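Local structure of sulfotransferase (Mus musculus, 5X2B) at residues Y106-P111 against F169-E174; V36-S41 against G149-H154. The protein probably transfers sulfuryl groups as a cytosolic sulfotransferase, and binds adenosine-3'-5'-diphosphate and calcium ions. All coordinates share one frame; numbering follows the deposited sequence.

Interaction 1 of 2, residues Y106-P111 against F169-E174; sequences YIVRNP and FIFYEE. With A3P (adenosine-3'-5'-diphosphate), chain V.
Tyr106 lies alongside Phe169, both side chains leaving the same face of the sheet. The CB of Tyr106 sits over the centre of the Phe169 ring, 4.2 Å from its centroid, while the two rings meet obliquely. Tyrosine suits this buried place: its ring packs as an apolar body and its OH still reaches a polar partner, His154. Its carbonyl accepts from Ile170 N (3.1 Å). Ile107 turns to the other face with Ile170; branched apolar side chains such as those of Ile107 and Val108 suit buried strand positions. At Val108 the backbone binds both ways: Val108 N gives to Ile170 O (3.0 Å), and Val108 O takes Tyr172 N. Val108 CG1, set between backbone N and carbonyl carbon (chi1 73°), lies over the face of Phe171, 3.9 Å from the ring centroid.

Strand 103-108 here pairs with 167-171, the outermost strand of the parallel sheet of the sulfotransferase alpha/beta fold, and past their C-terminal ends the nucleotide is bound. Arg109, long and flat-ended, suits a ring stack beside a phosphate: it lays its guanidinium on Tyr172, with CZ 3.9 Å from the ring centroid and the planes 23° apart, a stacked cation-pi pair. Arg109 NH1 binds Lys40 O, and NH2 makes a weak bond to O3P of the 3'-phosphate; Tyr172 OH makes a weak one to adenine N3. Asn110, N-cap of helix 111-124, offers two donors to Glu173 OE2, both from one face of the carboxylate: its backbone N at 2.9 Å, almost straight (174°), on the syn side, and ND2 at 3.1 Å, more bent, on the anti side. ND2 also meets Asp113 OD2. Glu173 OE1 is buried without a partner in the model.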
loop_
_atom_site.group_PDB
_atom_site.type_symbol
_atom_site.label_atom_id
_atom_site.label_comp_id
_atom_site.label_asym_id
_atom_site.label_seq_id
_atom_site.Cartn_x
_atom_site.Cartn_y
_atom_site.Cartn_z
ATOM N N TYR D 106 5.908 -0.960 5.637
ATOM C CA TYR D 106 4.649 -1.657 5.331
ATOM C C TYR D 106 3.528 -0.877 5.965
ATOM O O TYR D 106 3.445 -0.818 7.198
ATOM C CB TYR D 106 4.637 -3.111 5.849
ATOM C CG TYR D 106 3.386 -3.877 5.439
ATOM C CD1 TYR D 106 2.297 -3.962 6.291
ATOM C CD2 TYR D 106 3.290 -4.490 4.213
ATOM C CE1 TYR D 106 1.147 -4.637 5.915
ATOM C CE2 TYR D 106 2.166 -5.134 3.822
ATOM C CZ TYR D 106 1.095 -5.214 4.675
ATOM O OH TYR D 106 -0.051 -5.877 4.333
ATOM N N ILE D 107 2.679 -0.264 5.137
ATOM C CA ILE D 107 1.568 0.465 5.704
ATOM C C ILE D 107 0.263 -0.372 5.705
ATOM O O ILE D 107 -0.100 -0.995 4.726
ATOM C CB ILE D 107 1.475 1.893 5.106
ATOM C CG1 ILE D 107 0.324 2.624 5.789
ATOM C CG2 ILE D 107 1.458 1.881 3.564
ATOM C CD1 ILE D 107 0.370 4.131 5.615
ATOM N N VAL D 108 -0.377 -0.435 6.868
ATOM C CA VAL D 108 -1.572 -1.257 7.099
ATOM C C VAL D 108 -2.770 -0.477 7.663
ATOM O O VAL D 108 -2.596 0.430 8.469
ATOM C CB VAL D 108 -1.274 -2.348 8.099
ATOM C CG1 VAL D 108 -1.161 -1.757 9.447
ATOM C CG2 VAL D 108 -2.353 -3.397 8.058
ATOM N N ARG D 109 -3.975 -0.850 7.234
ATOM C CA ARG D 109 -5.212 -0.154 7.600
ATOM C C ARG D 109 -6.256 -1.136 8.019
ATOM O O ARG D 109 -6.315 -2.236 7.491
ATOM C CB ARG D 109 -5.772 0.585 6.393
ATOM C CG ARG D 109 -6.883 1.495 6.726
ATOM C CD ARG D 109 -7.208 2.288 5.512
ATOM N NE ARG D 109 -8.196 3.302 5.832
ATOM C CZ ARG D 109 -8.875 3.955 4.908
ATOM N NH1 ARG D 109 -8.673 3.678 3.633
ATOM N NH2 ARG D 109 -9.757 4.870 5.258
ATOM N N ASN D 110 -7.103 -0.735 8.944
ATOM C CA ASN D 110 -8.044 -1.680 9.474
ATOM C C ASN D 110 -8.818 -2.175 8.316
ATOM O O ASN D 110 -9.071 -1.439 7.382
ATOM C CB ASN D 110 -8.949 -1.093 10.539
ATOM C CG ASN D 110 -10.144 -0.440 9.981
ATOM O OD1 ASN D 110 -11.100 -1.088 9.577
ATOM N ND2 ASN D 110 -10.127 0.871 9.988
ATOM N N PRO D 111 -9.153 -3.456 8.348
ATOM C CA PRO D 111 -9.594 -4.128 7.146
ATOM C C PRO D 111 -10.967 -3.603 6.766
ATOM O O PRO D 111 -11.282 -3.511 5.572
ATOM C CB PRO D 111 -9.639 -5.581 7.595
ATOM C CG PRO D 111 -9.890 -5.502 9.028
ATOM C CD PRO D 111 -9.169 -4.339 9.519
ATOM N N PHE D 169 6.474 -1.304 10.552
ATOM C CA PHE D 169 5.050 -1.229 10.377
ATOM C C PHE D 169 4.523 0.114 10.782
ATOM O O PHE D 169 4.889 0.647 11.822
ATOM C CB PHE D 169 4.371 -2.330 11.193
ATOM C CG PHE D 169 4.166 -3.596 10.424
ATOM C CD1 PHE D 169 5.242 -4.389 10.057
ATOM C CD2 PHE D 169 2.908 -3.999 10.038
ATOM C CE1 PHE D 169 5.058 -5.564 9.328
ATOM C CE2 PHE D 169 2.725 -5.194 9.286
ATOM C CZ PHE D 169 3.796 -5.952 8.940
ATOM N N ILE D 170 3.641 0.643 9.945
ATOM C CA ILE D 170 2.990 1.909 10.192
ATOM C C ILE D 170 1.499 1.780 9.962
ATOM O O ILE D 170 1.088 1.041 9.062
ATOM C CB ILE D 170 3.507 2.958 9.216
ATOM C CG1 ILE D 170 4.997 3.236 9.468
ATOM C CG2 ILE D 170 2.657 4.208 9.319
ATOM C CD1 ILE D 170 5.281 4.051 10.687
ATOM N N PHE D 171 0.698 2.528 10.732
ATOM C CA PHE D 171 -0.770 2.470 10.636
ATOM C C PHE D 171 -1.402 3.715 10.053
ATOM O O PHE D 171 -1.052 4.824 10.412
ATOM C CB PHE D 171 -1.393 2.216 12.006
ATOM C CG PHE D 171 -1.097 0.865 12.553
ATOM C CD1 PHE D 171 -2.022 -0.177 12.456
ATOM C CD2 PHE D 171 0.116 0.630 13.139
ATOM C CE1 PHE D 171 -1.727 -1.407 12.930
ATOM C CE2 PHE D 171 0.400 -0.593 13.628
ATOM C CZ PHE D 171 -0.516 -1.623 13.518
ATOM N N TYR D 172 -2.363 3.513 9.171
ATOM C CA TYR D 172 -3.111 4.599 8.588
ATOM C C TYR D 172 -3.719 5.425 9.686
ATOM O O TYR D 172 -3.602 6.645 9.751
ATOM C CB TYR D 172 -4.220 3.992 7.760
ATOM C CG TYR D 172 -5.109 4.996 7.118
ATOM C CD1 TYR D 172 -4.879 5.415 5.825
ATOM C CD2 TYR D 172 -6.168 5.553 7.803
ATOM C CE1 TYR D 172 -5.705 6.367 5.217
ATOM C CE2 TYR D 172 -6.989 6.485 7.209
ATOM C CZ TYR D 172 -6.743 6.893 5.905
ATOM O OH TYR D 172 -7.531 7.830 5.279
ATOM N N GLU D 173 -4.406 4.718 10.552
ATOM C CA GLU D 173 -5.136 5.337 11.626
ATOM C C GLU D 173 -4.162 6.178 12.472
ATOM O O GLU D 173 -4.464 7.287 12.915
ATOM C CB GLU D 173 -5.834 4.234 12.431
ATOM C CG GLU D 173 -6.967 3.511 11.674
ATOM C CD GLU D 173 -6.470 2.511 10.668
ATOM O OE1 GLU D 173 -5.269 2.165 10.691
ATOM O OE2 GLU D 173 -7.261 2.074 9.829
ATOM N N GLU D 174 -2.962 5.673 12.672
ATOM C CA GLU D 174 -1.995 6.400 13.491
ATOM C C GLU D 174 -1.384 7.562 12.732
ATOM O O GLU D 174 -1.033 8.573 13.331
ATOM C CB GLU D 174 -0.957 5.435 14.024
ATOM C CG GLU D 174 0.462 5.632 13.614
ATOM C CD GLU D 174 1.355 4.553 14.242
ATOM O OE1 GLU D 174 2.095 3.853 13.513
ATOM O OE2 GLU D 174 1.292 4.414 15.486
HETATM P P1 A3P V . -10.854 6.565 1.268
HETATM O O1P A3P V . -11.025 8.012 1.295
HETATM O O2P A3P V . -11.515 5.997 0.166
HETATM O O3P A3P V . -11.259 5.948 2.455
HETATM P P2 A3P V . -4.003 4.177 -1.314
HETATM O O4P A3P V . -4.825 3.854 -2.481
HETATM O O5P A3P V . -3.414 3.046 -0.713
HETATM O O6P A3P V . -3.070 5.298 -1.522
HETATM O "O5'" A3P V . -5.078 4.730 -0.259
HETATM C "C5'" A3P V . -6.230 5.549 -0.531
HETATM C "C4'" A3P V . -7.114 5.770 0.665
HETATM O "O4'" A3P V . -6.402 6.594 1.518
HETATM C "C3'" A3P V . -8.361 6.515 0.319
HETATM O "O3'" A3P V . -9.326 6.228 1.311
HETATM C "C2'" A3P V . -7.907 7.930 0.439
HETATM O "O2'" A3P V . -8.989 8.820 0.592
HETATM C "C1'" A3P V . -7.025 7.834 1.642
HETATM N N9 A3P V . -6.066 8.937 1.726
HETATM C C8 A3P V . -5.370 9.431 0.714
HETATM N N7 A3P V . -4.589 10.406 1.091
HETATM C C5 A3P V . -4.758 10.611 2.362
HETATM C C6 A3P V . -4.200 11.535 3.360
HETATM N N6 A3P V . -3.302 12.483 3.036
HETATM N N1 A3P V . -4.632 11.405 4.605
HETATM C C2 A3P V . -5.523 10.494 4.950
HETATM N N3 A3P V . -6.044 9.629 4.095
HETATM C C4 A3P V . -5.715 9.621 2.803
#

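Interaction 2 of 2, residues V36-S41 against G149-H154. With A3P (adenosine-3'-5'-diphosphate), chain V.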
loop_
_atom_site.group_PDB
_atom_site.type_symbol
_atom_site.label_atom_id
_atom_site.label_comp_id
_atom_site.label_asym_id
_atom_site.label_seq_id
_atom_site.Cartn_x
_atom_site.Cartn_y
_atom_site.Cartn_z
ATOM N N VAL D 36 5.562 -0.662 1.207
ATOM C CA VAL D 36 4.627 -1.714 0.885
ATOM C C VAL D 36 3.282 -1.553 1.553
ATOM O O VAL D 36 3.170 -1.046 2.650
ATOM C CB VAL D 36 5.236 -3.050 1.222
ATOM C CG1 VAL D 36 4.408 -4.205 0.599
ATOM C CG2 VAL D 36 6.689 -3.042 0.742
ATOM N N SER D 37 2.254 -1.978 0.843
ATOM C CA SER D 37 0.939 -1.954 1.400
ATOM C C SER D 37 -0.001 -2.926 0.703
ATOM O O SER D 37 0.159 -3.286 -0.464
ATOM C CB SER D 37 0.366 -0.552 1.277
ATOM O OG SER D 37 0.303 -0.207 -0.095
ATOM N N TYR D 38 -1.022 -3.301 1.452
ATOM C CA TYR D 38 -2.213 -3.825 0.837
ATOM C C TYR D 38 -2.976 -2.649 0.332
ATOM O O TYR D 38 -3.029 -1.623 0.990
ATOM C CB TYR D 38 -3.081 -4.535 1.829
ATOM C CG TYR D 38 -4.188 -5.215 1.134
ATOM C CD1 TYR D 38 -3.989 -6.442 0.577
ATOM C CD2 TYR D 38 -5.436 -4.611 1.015
ATOM C CE1 TYR D 38 -4.997 -7.111 -0.054
ATOM C CE2 TYR D 38 -6.468 -5.254 0.393
ATOM C CZ TYR D 38 -6.241 -6.517 -0.144
ATOM O OH TYR D 38 -7.226 -7.191 -0.786
ATOM N N PRO D 39 -3.627 -2.795 -0.811
ATOM C CA PRO D 39 -4.259 -1.635 -1.433
ATOM C C PRO D 39 -5.324 -0.969 -0.529
ATOM O O PRO D 39 -5.889 -1.575 0.393
ATOM C CB PRO D 39 -4.886 -2.230 -2.704
ATOM C CG PRO D 39 -4.166 -3.487 -2.953
ATOM C CD PRO D 39 -3.829 -4.022 -1.598
ATOM N N LYS D 40 -5.586 0.300 -0.834
ATOM C CA LYS D 40 -6.477 1.213 -0.063
ATOM C C LYS D 40 -6.089 1.435 1.412
ATOM O O LYS D 40 -6.956 1.577 2.268
ATOM C CB LYS D 40 -7.933 0.770 -0.139
ATOM C CG LYS D 40 -8.417 0.391 -1.516
ATOM C CD LYS D 40 -7.993 1.372 -2.621
ATOM C CE LYS D 40 -8.431 2.791 -2.354
ATOM N NZ LYS D 40 -7.981 3.695 -3.427
ATOM N N SER D 41 -4.788 1.502 1.691
ATOM C CA SER D 41 -4.290 1.464 3.064
ATOM C C SER D 41 -3.200 2.545 3.384
ATOM O O SER D 41 -2.645 2.532 4.492
ATOM C CB SER D 41 -3.791 0.031 3.381
ATOM O OG SER D 41 -4.704 -0.980 2.922
ATOM N N GLY D 149 -5.709 -9.817 -3.776
ATOM C CA GLY D 149 -6.226 -10.884 -2.929
ATOM C C GLY D 149 -6.528 -10.583 -1.464
ATOM O O GLY D 149 -6.949 -9.472 -1.090
ATOM N N SER D 150 -6.296 -11.590 -0.620
ATOM C CA SER D 150 -6.793 -11.511 0.743
ATOM C C SER D 150 -6.002 -10.532 1.573
ATOM O O SER D 150 -4.802 -10.694 1.809
ATOM C CB SER D 150 -6.788 -12.868 1.427
ATOM O OG SER D 150 -7.232 -12.718 2.766
ATOM N N TRP D 151 -6.699 -9.521 2.041
ATOM C CA TRP D 151 -6.088 -8.602 2.942
ATOM C C TRP D 151 -5.478 -9.389 4.115
ATOM O O TRP D 151 -4.404 -9.055 4.590
ATOM C CB TRP D 151 -7.169 -7.644 3.387
ATOM C CG TRP D 151 -6.727 -6.629 4.297
ATOM C CD1 TRP D 151 -6.311 -5.368 3.987
ATOM C CD2 TRP D 151 -6.678 -6.743 5.703
ATOM N NE1 TRP D 151 -5.984 -4.699 5.108
ATOM C CE2 TRP D 151 -6.184 -5.523 6.192
ATOM C CE3 TRP D 151 -6.964 -7.785 6.605
ATOM C CZ2 TRP D 151 -5.977 -5.295 7.558
ATOM C CZ3 TRP D 151 -6.741 -7.589 7.946
ATOM C CH2 TRP D 151 -6.279 -6.341 8.429
ATOM N N PHE D 152 -6.139 -10.453 4.563
ATOM C CA PHE D 152 -5.681 -11.134 5.772
ATOM C C PHE D 152 -4.391 -11.822 5.506
ATOM O O PHE D 152 -3.519 -11.857 6.358
ATOM C CB PHE D 152 -6.658 -12.196 6.242
ATOM C CG PHE D 152 -8.020 -11.659 6.610
ATOM C CD1 PHE D 152 -8.307 -11.290 7.911
ATOM C CD2 PHE D 152 -9.015 -11.528 5.649
ATOM C CE1 PHE D 152 -9.517 -10.776 8.234
ATOM C CE2 PHE D 152 -10.263 -11.011 5.988
ATOM C CZ PHE D 152 -10.513 -10.638 7.277
ATOM N N ASP D 153 -4.271 -12.397 4.321
ATOM C CA ASP D 153 -3.086 -13.143 4.029
ATOM C C ASP D 153 -1.995 -12.149 3.697
ATOM O O ASP D 153 -0.817 -12.405 3.928
ATOM C CB ASP D 153 -3.315 -14.116 2.883
ATOM C CG ASP D 153 -4.058 -15.360 3.330
ATOM O OD1 ASP D 153 -4.084 -15.641 4.539
ATOM O OD2 ASP D 153 -4.606 -16.073 2.482
ATOM N N HIS D 154 -2.391 -10.989 3.204
ATOM C CA HIS D 154 -1.400 -9.999 2.838
ATOM C C HIS D 154 -0.727 -9.567 4.099
ATOM O O HIS D 154 0.470 -9.721 4.319
ATOM C CB HIS D 154 -2.033 -8.769 2.174
ATOM C CG HIS D 154 -1.027 -7.903 1.416
ATOM N ND1 HIS D 154 -0.339 -6.916 2.017
ATOM C CD2 HIS D 154 -0.647 -7.957 0.116
ATOM C CE1 HIS D 154 0.480 -6.325 1.091
ATOM N NE2 HIS D 154 0.288 -6.946 -0.032
HETATM P P1 A3P V . -10.854 6.565 1.268
HETATM O O1P A3P V . -11.025 8.012 1.295
HETATM O O2P A3P V . -11.515 5.997 0.166
HETATM O O3P A3P V . -11.259 5.948 2.455
HETATM P P2 A3P V . -4.003 4.177 -1.314
HETATM O O4P A3P V . -4.825 3.854 -2.481
HETATM O O5P A3P V . -3.414 3.046 -0.713
HETATM O O6P A3P V . -3.070 5.298 -1.522
HETATM O "O5'" A3P V . -5.078 4.730 -0.259
HETATM C "C5'" A3P V . -6.230 5.549 -0.531
HETATM C "C4'" A3P V . -7.114 5.770 0.665
HETATM O "O4'" A3P V . -6.402 6.594 1.518
HETATM C "C3'" A3P V . -8.361 6.515 0.319
HETATM O "O3'" A3P V . -9.326 6.228 1.311
HETATM C "C2'" A3P V . -7.907 7.930 0.439
HETATM O "O2'" A3P V . -8.989 8.820 0.592
HETATM C "C1'" A3P V . -7.025 7.834 1.642
HETATM N N9 A3P V . -6.066 8.937 1.726
HETATM C C8 A3P V . -5.370 9.431 0.714
HETATM N N7 A3P V . -4.589 10.406 1.091
HETATM C C5 A3P V . -4.758 10.611 2.362
HETATM C C6 A3P V . -4.200 11.535 3.360
HETATM N N6 A3P V . -3.302 12.483 3.036
HETATM N N1 A3P V . -4.632 11.405 4.605
HETATM C C2 A3P V . -5.523 10.494 4.950
HETATM N N3 A3P V . -6.044 9.629 4.095
HETATM C C4 A3P V . -5.715 9.621 2.803
#
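The Tyr38 ring takes Trp151 over one face and turns an edge to His154, giving a small aromatic cluster that joins the phosphate-binding loop after strand 33-37, the P-loop counterpart of sulfotransferases, to the start of helix 151-159. Trp151 turns the edge of its five-membered ring to the face of Tyr38, with planes 80° apart, and its CA lies over that same ring, 3.8 Å from the centroid. Against the face of His154 the Tyr38 plane stands at 74°, Tyr38 CD1 comes 3.4 Å from His154 CG, and Tyr38 CB also rests over the imidazole, 4.0 Å from its centroid. Tyrosine suits the place by using a face for Trp151, an edge for His154 and its hydroxyl for Gly149 O.

Tyr38 CG stands anti to the backbone N (chi1 -172°), which carries the ring out toward the helix start and its OH to Gly149 O. That hydrogen bond is modelled as very short, and its exact length is doubtful. The imidazole of His154 is fixed in rotation by bonds at both nitrogens, ND1 with Tyr106 OH and NE2 with His87 O. Ser150 N-caps the helix through weak bonds from Phe152 N and Asp153 N to its OG. On the ligand side of the loop, Lys40 NZ reaches O4P of the 5'-phosphate weakly, while Ser41 N donates to O5P of the same phosphate at 3.2 Å.

Both contacts are buried, and they meet at the central parallel sheet, where strands 33-37 and 103-108 are neighbours. Interaction 1 pairs two adjacent strands; it combines parallel backbone hydrogen bonds with side-by-side packing on the sheet faces, and ends in charged and polar groups. Interaction 2 instead sets a loop against a helix start and relies on aromatic edges and faces, with one side-chain hydrogen bond to a carbonyl. They are joined directly: Ile107 N lies 2.7 Å from Val36 O, a probable backbone bond, and Trp151 packs on Val108. Each also supplies the nucleotide site, 106-111 with 169-174 at the 3'-phosphate and adenine, 36-41 at the 5'-phosphate.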